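Local coordinates for protein fumarate reductase iron-sulfur subunit (Mycolicibacterium smegmatis, PDB 7D6V) that probably passes electrons from succinate oxidation through its three iron-sulfur clusters toward quinone, as the iron-sulfur subunit of succinate dehydrogenase Sdh1, at residues B[189-203]-B[224-236]. Residues are numbered along the deposited sequence; the frame is centred on the assembly and turned at random.
Sequences DRKEMAQDEFGLGYC and LIPMKERVADRKY. With F3S (Fe3-s4 cluster), chain G; UQ1 (ubiquinone-1), chain H.
K228 runs extended along L200, then bends at its last torsion (chi4 -85°), which turns NZ onto two backbone carbonyls. NZ donates to O of C203 at 2.5 Å, in the carbonyl plane. It also donates to O of L200 at 3.2 Å, tilted out of the L200 carbonyl plane. The N of C203 reaches the same oxygen from the opposite face of that carbonyl. With CG anti to the backbone N (chi1 -175°), the L200 side chain is directed at helix 219-235, where CD2 packs 3.9 Å from CB of M227 and 3.9 Å from CG2 of V231. Here the short helix 191-196 of the 4Fe-4S dicluster domain crosses residues 224-235 of that helix at 105°, and the turn after it brings in L200 and C203. C203 SG binds an iron of the Fe3-S4 cluster at 2.4 Å, and L224 CD1 lies against a cluster sulfur. K191 CD sits 3.8 Å above the centre of the R234 guanidinium. D189 OD2 meets R234 near the guanidinium plane in a salt bridge, while OD1 takes K191 NZ. K235 NZ pairs weakly with D196 OD1 and, at longer range, with E192. Y236 CE1 approaches O1 of ubiquinone-1 to 3.6 Å.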
ATOM      1  N   ASP B 189      -5.078 -10.715  24.336  1.00 18.08           N
ATOM      2  CA  ASP B 189      -4.375  -9.606  24.978  1.00 18.08           C
ATOM      3  C   ASP B 189      -3.103  -9.229  24.223  1.00 18.08           C
ATOM      4  O   ASP B 189      -2.975  -8.103  23.729  1.00 18.08           O
ATOM      5  CB  ASP B 189      -4.057  -9.969  26.431  1.00 18.08           C
ATOM      6  CG  ASP B 189      -3.687  -8.761  27.266  1.00 18.08           C
ATOM      7  OD1 ASP B 189      -3.658  -7.642  26.720  1.00 18.08           O
ATOM      8  OD2 ASP B 189      -3.434  -8.933  28.475  1.00 18.08           O
ATOM      9  N   ARG B 190      -2.146 -10.155  24.135  1.00 16.07           N
ATOM     10  CA  ARG B 190      -0.883 -10.033  23.405  1.00 16.07           C
ATOM     11  C   ARG B 190       0.118  -9.080  24.054  1.00 16.07           C
ATOM     12  O   ARG B 190       1.250  -8.973  23.562  1.00 16.07           O
ATOM     13  CB  ARG B 190      -1.079  -9.595  21.947  1.00 16.07           C
ATOM     14  CG  ARG B 190      -1.915 -10.537  21.109  1.00 16.07           C
ATOM     15  CD  ARG B 190      -2.026 -10.021  19.688  1.00 16.07           C
ATOM     16  NE  ARG B 190      -3.159 -10.600  18.974  1.00 16.07           N
ATOM     17  CZ  ARG B 190      -4.406 -10.156  19.069  1.00 16.07           C
ATOM     18  NH1 ARG B 190      -4.687  -9.126  19.852  1.00 16.07           N
ATOM     19  NH2 ARG B 190      -5.373 -10.743  18.383  1.00 16.07           N
ATOM     20  N   LYS B 191      -0.246  -8.392  25.137  1.00 16.01           N
ATOM     21  CA  LYS B 191       0.654  -7.407  25.730  1.00 16.01           C
ATOM     22  C   LYS B 191       1.910  -8.063  26.292  1.00 16.01           C
ATOM     23  O   LYS B 191       3.024  -7.579  26.070  1.00 16.01           O
ATOM     24  CB  LYS B 191      -0.077  -6.621  26.817  1.00 16.01           C
ATOM     25  CG  LYS B 191      -1.024  -5.557  26.288  1.00 16.01           C
ATOM     26  CD  LYS B 191      -1.641  -4.767  27.425  1.00 16.01           C
ATOM     27  CE  LYS B 191      -2.721  -3.826  26.930  1.00 16.01           C
ATOM     28  NZ  LYS B 191      -3.919  -4.560  26.455  1.00 16.01           N
ATOM     29  N   GLU B 192       1.750  -9.165  27.028  1.00 17.45           N
ATOM     30  CA  GLU B 192       2.910  -9.861  27.580  1.00 17.45           C
ATOM     31  C   GLU B 192       3.797 -10.434  26.484  1.00 17.45           C
ATOM     32  O   GLU B 192       5.027 -10.358  26.570  1.00 17.45           O
ATOM     33  CB  GLU B 192       2.461 -10.971  28.529  1.00 17.45           C
ATOM     34  CG  GLU B 192       1.754 -10.481  29.765  1.00 17.45           C
ATOM     35  CD  GLU B 192       2.664  -9.658  30.647  1.00 17.45           C
ATOM     36  OE1 GLU B 192       2.393  -8.455  30.820  1.00 17.45           O
ATOM     37  OE2 GLU B 192       3.652 -10.214  31.170  1.00 17.45           O
ATOM     38  N   MET B 193       3.193 -11.021  25.451  1.00 16.85           N
ATOM     39  CA  MET B 193       4.000 -11.659  24.420  1.00 16.85           C
ATOM     40  C   MET B 193       4.738 -10.636  23.573  1.00 16.85           C
ATOM     41  O   MET B 193       5.840 -10.922  23.093  1.00 16.85           O
ATOM     42  CB  MET B 193       3.140 -12.567  23.542  1.00 16.85           C
ATOM     43  CG  MET B 193       2.091 -11.853  22.734  1.00 16.85           C
ATOM     44  SD  MET B 193       1.043 -12.977  21.800  1.00 16.85           S
ATOM     45  CE  MET B 193       0.040 -13.676  23.104  1.00 16.85           C
ATOM     46  N   ALA B 194       4.164  -9.440  23.399  1.00 14.96           N
ATOM     47  CA  ALA B 194       4.854  -8.390  22.658  1.00 14.96           C
ATOM     48  C   ALA B 194       6.203  -8.060  23.279  1.00 14.96           C
ATOM     49  O   ALA B 194       7.144  -7.701  22.566  1.00 14.96           O
ATOM     50  CB  ALA B 194       3.986  -7.135  22.590  1.00 14.96           C
ATOM     51  N   GLN B 195       6.316  -8.179  24.599  1.00 15.20           N
ATOM     52  CA  GLN B 195       7.566  -7.936  25.304  1.00 15.20           C
ATOM     53  C   GLN B 195       8.419  -9.192  25.421  1.00 15.20           C
ATOM     54  O   GLN B 195       9.644  -9.118  25.288  1.00 15.20           O
ATOM     55  CB  GLN B 195       7.272  -7.377  26.699  1.00 15.20           C
ATOM     56  CG  GLN B 195       8.497  -7.008  27.523  1.00 15.20           C
ATOM     57  CD  GLN B 195       9.326  -5.913  26.892  1.00 15.20           C
ATOM     58  OE1 GLN B 195      10.390  -6.169  26.334  1.00 15.20           O
ATOM     59  NE2 GLN B 195       8.842  -4.684  26.972  1.00 15.20           N
ATOM     60  N   ASP B 196       7.798 -10.350  25.646  1.00 17.09           N
ATOM     61  CA  ASP B 196       8.551 -11.546  26.004  1.00 17.09           C
ATOM     62  C   ASP B 196       9.035 -12.350  24.801  1.00 17.09           C
ATOM     63  O   ASP B 196      10.159 -12.861  24.823  1.00 17.09           O
ATOM     64  CB  ASP B 196       7.709 -12.435  26.918  1.00 17.09           C
ATOM     65  CG  ASP B 196       7.442 -11.793  28.261  1.00 17.09           C
ATOM     66  OD1 ASP B 196       8.362 -11.150  28.805  1.00 17.09           O
ATOM     67  OD2 ASP B 196       6.314 -11.929  28.779  1.00 17.09           O
ATOM     68  N   GLU B 197       8.225 -12.492  23.751  1.00 16.70           N
ATOM     69  CA  GLU B 197       8.634 -13.267  22.586  1.00 16.70           C
ATOM     70  C   GLU B 197       8.947 -12.436  21.355  1.00 16.70           C
ATOM     71  O   GLU B 197       9.718 -12.888  20.507  1.00 16.70           O
ATOM     72  CB  GLU B 197       7.570 -14.314  22.227  1.00 16.70           C
ATOM     73  CG  GLU B 197       7.415 -15.430  23.258  1.00 16.70           C
ATOM     74  CD  GLU B 197       6.536 -15.059  24.429  1.00 16.70           C
ATOM     75  OE1 GLU B 197       5.986 -13.945  24.423  1.00 16.70           O
ATOM     76  OE2 GLU B 197       6.401 -15.879  25.361  1.00 16.70           O
ATOM     77  N   PHE B 198       8.384 -11.242  21.228  1.00 14.42           N
ATOM     78  CA  PHE B 198       8.632 -10.404  20.065  1.00 14.42           C
ATOM     79  C   PHE B 198       9.582  -9.251  20.354  1.00 14.42           C
ATOM     80  O   PHE B 198       9.855  -8.451  19.455  1.00 14.42           O
ATOM     81  CB  PHE B 198       7.306  -9.888  19.509  1.00 14.42           C
ATOM     82  CG  PHE B 198       6.321 -10.980  19.215  1.00 14.42           C
ATOM     83  CD1 PHE B 198       6.596 -11.936  18.253  1.00 14.42           C
ATOM     84  CD2 PHE B 198       5.129 -11.066  19.912  1.00 14.42           C
ATOM     85  CE1 PHE B 198       5.699 -12.947  17.986  1.00 14.42           C
ATOM     86  CE2 PHE B 198       4.229 -12.075  19.647  1.00 14.42           C
ATOM     87  CZ  PHE B 198       4.513 -13.016  18.683  1.00 14.42           C
ATOM     88  N   GLY B 199      10.101  -9.156  21.575  1.00 13.15           N
ATOM     89  CA  GLY B 199      11.194  -8.259  21.890  1.00 13.15           C
ATOM     90  C   GLY B 199      10.927  -6.775  21.759  1.00 13.15           C
ATOM     91  O   GLY B 199      11.741  -6.052  21.184  1.00 13.15           O
ATOM     92  N   LEU B 200       9.800  -6.300  22.294  1.00 12.35           N
ATOM     93  CA  LEU B 200       9.515  -4.870  22.248  1.00 12.35           C
ATOM     94  C   LEU B 200      10.555  -4.062  23.014  1.00 12.35           C
ATOM     95  O   LEU B 200      10.767  -2.882  22.716  1.00 12.35           O
ATOM     96  CB  LEU B 200       8.115  -4.596  22.794  1.00 12.35           C
ATOM     97  CG  LEU B 200       7.584  -3.165  22.712  1.00 12.35           C
ATOM     98  CD1 LEU B 200       7.661  -2.635  21.294  1.00 12.35           C
ATOM     99  CD2 LEU B 200       6.165  -3.102  23.233  1.00 12.35           C
ATOM    100  N   GLY B 201      11.222  -4.674  23.994  1.00 12.67           N
ATOM    101  CA  GLY B 201      12.250  -3.974  24.742  1.00 12.67           C
ATOM    102  C   GLY B 201      13.493  -3.661  23.940  1.00 12.67           C
ATOM    103  O   GLY B 201      14.236  -2.745  24.303  1.00 12.67           O
ATOM    104  N   TYR B 202      13.741  -4.405  22.860  1.00 12.53           N
ATOM    105  CA  TYR B 202      14.898  -4.131  22.016  1.00 12.53           C
ATOM    106  C   TYR B 202      14.774  -2.791  21.313  1.00 12.53           C
ATOM    107  O   TYR B 202      15.787  -2.191  20.943  1.00 12.53           O
ATOM    108  CB  TYR B 202      15.081  -5.247  20.993  1.00 12.53           C
ATOM    109  CG  TYR B 202      15.765  -6.465  21.551  1.00 12.53           C
ATOM    110  CD1 TYR B 202      15.030  -7.534  22.036  1.00 12.53           C
ATOM    111  CD2 TYR B 202      17.146  -6.544  21.599  1.00 12.53           C
ATOM    112  CE1 TYR B 202      15.653  -8.645  22.549  1.00 12.53           C
ATOM    113  CE2 TYR B 202      17.777  -7.651  22.109  1.00 12.53           C
ATOM    114  CZ  TYR B 202      17.027  -8.698  22.583  1.00 12.53           C
ATOM    115  OH  TYR B 202      17.654  -9.807  23.095  1.00 12.53           O
ATOM    116  N   CYS B 203      13.515  -2.483  21.189  1.00 11.63           N
ATOM    117  CA  CYS B 203      13.285  -1.207  20.527  1.00 11.63           C
ATOM    118  C   CYS B 203      13.673  -0.066  21.455  1.00 11.63           C
ATOM    119  O   CYS B 203      12.982   0.203  22.440  1.00 11.63           O
ATOM    120  CB  CYS B 203      11.826  -1.080  20.102  1.00 11.63           C
ATOM    121  SG  CYS B 203      11.425   0.468  19.259  1.00 11.63           S
ATOM    122  N   LEU B 224       4.347   2.223  18.774  1.00 11.24           N
ATOM    123  CA  LEU B 224       5.393   1.630  19.601  1.00 11.24           C
ATOM    124  C   LEU B 224       5.389   2.190  21.018  1.00 11.24           C
ATOM    125  O   LEU B 224       5.456   1.430  21.988  1.00 11.24           O
ATOM    126  CB  LEU B 224       6.754   1.845  18.947  1.00 11.24           C
ATOM    127  CG  LEU B 224       6.846   1.365  17.504  1.00 11.24           C
ATOM    128  CD1 LEU B 224       8.210   1.665  16.965  1.00 11.24           C
ATOM    129  CD2 LEU B 224       6.539  -0.117  17.405  1.00 11.24           C
ATOM    130  N   ILE B 225       5.343   3.515  21.157  1.00 10.89           N
ATOM    131  CA  ILE B 225       5.285   4.118  22.490  1.00 10.89           C
ATOM    132  C   ILE B 225       4.004   3.746  23.230  1.00 10.89           C
ATOM    133  O   ILE B 225       4.082   3.425  24.427  1.00 10.89           O
ATOM    134  CB  ILE B 225       5.510   5.637  22.393  1.00 10.89           C
ATOM    135  CG1 ILE B 225       6.956   5.932  21.998  1.00 10.89           C
ATOM    136  CG2 ILE B 225       5.182   6.317  23.712  1.00 10.89           C
ATOM    137  CD1 ILE B 225       7.188   7.341  21.536  1.00 10.89           C
ATOM    138  N   PRO B 226       2.812   3.792  22.617  1.00 11.25           N
ATOM    139  CA  PRO B 226       1.623   3.297  23.333  1.00 11.25           C
ATOM    140  C   PRO B 226       1.732   1.850  23.777  1.00 11.25           C
ATOM    141  O   PRO B 226       1.297   1.512  24.886  1.00 11.25           O
ATOM    142  CB  PRO B 226       0.503   3.493  22.305  1.00 11.25           C
ATOM    143  CG  PRO B 226       0.955   4.616  21.483  1.00 11.25           C
ATOM    144  CD  PRO B 226       2.433   4.466  21.361  1.00 11.25           C
ATOM    145  N   MET B 227       2.314   0.979  22.951  1.00 11.91           N
ATOM    146  CA  MET B 227       2.454  -0.415  23.353  1.00 11.91           C
ATOM    147  C   MET B 227       3.474  -0.570  24.470  1.00 11.91           C
ATOM    148  O   MET B 227       3.307  -1.417  25.350  1.00 11.91           O
ATOM    149  CB  MET B 227       2.829  -1.285  22.157  1.00 11.91           C
ATOM    150  CG  MET B 227       1.690  -1.501  21.187  1.00 11.91           C
ATOM    151  SD  MET B 227       0.364  -2.519  21.861  1.00 11.91           S
ATOM    152  CE  MET B 227       1.274  -3.936  22.457  1.00 11.91           C
ATOM    153  N   LYS B 228       4.533   0.238  24.454  1.00 11.18           N
ATOM    154  CA  LYS B 228       5.482   0.221  25.562  1.00 11.18           C
ATOM    155  C   LYS B 228       4.819   0.677  26.854  1.00 11.18           C
ATOM    156  O   LYS B 228       5.083   0.125  27.925  1.00 11.18           O
ATOM    157  CB  LYS B 228       6.690   1.095  25.236  1.00 11.18           C
ATOM    158  CG  LYS B 228       7.686   0.440  24.303  1.00 11.18           C
ATOM    159  CD  LYS B 228       8.759   1.413  23.870  1.00 11.18           C
ATOM    160  CE  LYS B 228       9.821   0.728  23.027  1.00 11.18           C
ATOM    161  NZ  LYS B 228      10.871   0.075  23.851  1.00 11.18           N
ATOM    162  N   GLU B 229       3.946   1.680  26.768  1.00 11.80           N
ATOM    163  CA  GLU B 229       3.219   2.130  27.951  1.00 11.80           C
ATOM    164  C   GLU B 229       2.265   1.057  28.465  1.00 11.80           C
ATOM    165  O   GLU B 229       2.119   0.878  29.678  1.00 11.80           O
ATOM    166  CB  GLU B 229       2.472   3.422  27.637  1.00 11.80           C
ATOM    167  CG  GLU B 229       3.379   4.624  27.463  1.00 11.80           C
ATOM    168  CD  GLU B 229       4.094   5.006  28.746  1.00 11.80           C
ATOM    169  OE1 GLU B 229       3.415   5.390  29.720  1.00 11.80           O
ATOM    170  OE2 GLU B 229       5.337   4.918  28.784  1.00 11.80           O
ATOM    171  N   ARG B 230       1.605   0.330  27.562  1.00 12.35           N
ATOM    172  CA  ARG B 230       0.735  -0.767  27.988  1.00 12.35           C
ATOM    173  C   ARG B 230       1.535  -1.909  28.611  1.00 12.35           C
ATOM    174  O   ARG B 230       1.111  -2.512  29.608  1.00 12.35           O
ATOM    175  CB  ARG B 230      -0.093  -1.255  26.803  1.00 12.35           C
ATOM    176  CG  ARG B 230      -0.998  -0.177  26.244  1.00 12.35           C
ATOM    177  CD  ARG B 230      -1.746  -0.607  25.004  1.00 12.35           C
ATOM    178  NE  ARG B 230      -2.629   0.459  24.543  1.00 12.35           N
ATOM    179  CZ  ARG B 230      -3.809   0.264  23.966  1.00 12.35           C
ATOM    180  NH1 ARG B 230      -4.261  -0.964  23.767  1.00 12.35           N
ATOM    181  NH2 ARG B 230      -4.539   1.300  23.586  1.00 12.35           N
ATOM    182  N   VAL B 231       2.699  -2.220  28.042  1.00 13.05           N
ATOM    183  CA  VAL B 231       3.564  -3.236  28.628  1.00 13.05           C
ATOM    184  C   VAL B 231       4.029  -2.800  30.011  1.00 13.05           C
ATOM    185  O   VAL B 231       4.134  -3.618  30.930  1.00 13.05           O
ATOM    186  CB  VAL B 231       4.752  -3.534  27.692  1.00 13.05           C
ATOM    187  CG1 VAL B 231       5.805  -4.357  28.408  1.00 13.05           C
ATOM    188  CG2 VAL B 231       4.274  -4.259  26.452  1.00 13.05           C
ATOM    189  N   ALA B 232       4.315  -1.508  30.181  1.00 12.60           N
ATOM    190  CA  ALA B 232       4.687  -1.001  31.497  1.00 12.60           C
ATOM    191  C   ALA B 232       3.523  -1.093  32.474  1.00 12.60           C
ATOM    192  O   ALA B 232       3.724  -1.359  33.662  1.00 12.60           O
ATOM    193  CB  ALA B 232       5.183   0.437  31.383  1.00 12.60           C
ATOM    194  N   ASP B 233       2.300  -0.856  31.993  1.00 13.25           N
ATOM    195  CA  ASP B 233       1.112  -1.124  32.799  1.00 13.25           C
ATOM    196  C   ASP B 233       1.131  -2.549  33.324  1.00 13.25           C
ATOM    197  O   ASP B 233       0.908  -2.796  34.513  1.00 13.25           O
ATOM    198  CB  ASP B 233      -0.154  -0.912  31.970  1.00 13.25           C
ATOM    199  CG  ASP B 233      -0.591   0.524  31.914  1.00 13.25           C
ATOM    200  OD1 ASP B 233      -0.012   1.364  32.628  1.00 13.25           O
ATOM    201  OD2 ASP B 233      -1.536   0.802  31.153  1.00 13.25           O
ATOM    202  N   ARG B 234       1.387  -3.504  32.435  1.00 15.06           N
ATOM    203  CA  ARG B 234       1.288  -4.909  32.813  1.00 15.06           C
ATOM    204  C   ARG B 234       2.464  -5.391  33.658  1.00 15.06           C
ATOM    205  O   ARG B 234       2.287  -6.280  34.496  1.00 15.06           O
ATOM    206  CB  ARG B 234       1.165  -5.775  31.563  1.00 15.06           C
ATOM    207  CG  ARG B 234      -0.181  -5.698  30.877  1.00 15.06           C
ATOM    208  CD  ARG B 234      -1.274  -6.256  31.764  1.00 15.06           C
ATOM    209  NE  ARG B 234      -2.491  -6.537  31.010  1.00 15.06           N
ATOM    210  CZ  ARG B 234      -3.414  -5.628  30.717  1.00 15.06           C
ATOM    211  NH1 ARG B 234      -3.259  -4.373  31.118  1.00 15.06           N
ATOM    212  NH2 ARG B 234      -4.491  -5.972  30.026  1.00 15.06           N
ATOM    213  N   LYS B 235       3.654  -4.832  33.466  1.00 14.88           N
ATOM    214  CA  LYS B 235       4.878  -5.431  33.987  1.00 14.88           C
ATOM    215  C   LYS B 235       5.690  -4.526  34.898  1.00 14.88           C
ATOM    216  O   LYS B 235       6.272  -5.012  35.868  1.00 14.88           O
ATOM    217  CB  LYS B 235       5.770  -5.883  32.824  1.00 14.88           C
ATOM    218  CG  LYS B 235       5.257  -7.089  32.071  1.00 14.88           C
ATOM    219  CD  LYS B 235       6.087  -7.348  30.831  1.00 14.88           C
ATOM    220  CE  LYS B 235       7.384  -8.046  31.174  1.00 14.88           C
ATOM    221  NZ  LYS B 235       7.176  -9.488  31.466  1.00 14.88           N
ATOM    222  N   TYR B 236       5.761  -3.227  34.615  1.00 14.53           N
ATOM    223  CA  TYR B 236       6.735  -2.350  35.256  1.00 14.53           C
ATOM    224  C   TYR B 236       6.074  -1.235  36.057  1.00 14.53           C
ATOM    225  O   TYR B 236       6.619  -0.136  36.164  1.00 14.53           O
ATOM    226  CB  TYR B 236       7.683  -1.756  34.216  1.00 14.53           C
ATOM    227  CG  TYR B 236       8.316  -2.781  33.311  1.00 14.53           C
ATOM    228  CD1 TYR B 236       9.075  -3.819  33.829  1.00 14.53           C
ATOM    229  CD2 TYR B 236       8.153  -2.712  31.937  1.00 14.53           C
ATOM    230  CE1 TYR B 236       9.651  -4.757  33.009  1.00 14.53           C
ATOM    231  CE2 TYR B 236       8.729  -3.649  31.107  1.00 14.53           C
ATOM    232  CZ  TYR B 236       9.477  -4.668  31.650  1.00 14.53           C
ATOM    233  OH  TYR B 236      10.055  -5.607  30.832  1.00 14.53           O
TER
HETATM  234 FE1  F3S G 303      13.064   0.714  14.506  1.00 15.13          FE
HETATM  235 FE3  F3S G 303      11.400   2.769  14.979  1.00 15.13          FE
HETATM  236 FE4  F3S G 303      12.155   1.256  17.069  1.00 15.13          FE
HETATM  237  S1  F3S G 303      13.312   2.815  13.836  1.00 15.13           S
HETATM  238  S2  F3S G 303      14.237   0.594  16.486  1.00 15.13           S
HETATM  239  S3  F3S G 303      10.903   0.538  15.262  1.00 15.13           S
HETATM  240  S4  F3S G 303      11.728   3.472  17.118  1.00 15.13           S
HETATM  241  C1  UQ1 H 301      12.597  -5.682  35.992  1.00 18.81           C
HETATM  242  O1  UQ1 H 301      11.416  -5.692  35.955  1.00 18.81           O
HETATM  243  C2  UQ1 H 301      13.398  -6.739  35.239  1.00 18.81           C
HETATM  244  O2  UQ1 H 301      12.738  -7.727  34.500  1.00 18.81           O
HETATM  245  CM2 UQ1 H 301      12.773  -8.999  35.081  1.00 18.81           C
HETATM  246  C3  UQ1 H 301      14.923  -6.717  35.291  1.00 18.81           C
HETATM  247  O3  UQ1 H 301      15.660  -7.685  34.602  1.00 18.81           O
HETATM  248  CM3 UQ1 H 301      15.927  -7.360  33.268  1.00 18.81           C
HETATM  249  C4  UQ1 H 301      15.642  -5.642  36.096  1.00 18.81           C
HETATM  250  O4  UQ1 H 301      16.824  -5.626  36.137  1.00 18.81           O
HETATM  251  C5  UQ1 H 301      14.840  -4.585  36.848  1.00 18.81           C
HETATM  252  CM5 UQ1 H 301      15.558  -3.506  37.654  1.00 18.81           C
HETATM  253  C6  UQ1 H 301      13.317  -4.608  36.798  1.00 18.81           C
HETATM  254  C7  UQ1 H 301      12.511  -3.550  37.544  1.00 18.81           C
HETATM  255  C8  UQ1 H 301      12.286  -2.378  36.592  1.00 18.81           C
HETATM  256  C9  UQ1 H 301      11.163  -1.697  36.610  1.00 18.81           C
HETATM  257  C10 UQ1 H 301      10.057  -2.069  37.593  1.00 18.81           C
HETATM  258  C11 UQ1 H 301      10.972  -0.533  35.642  1.00 18.81           C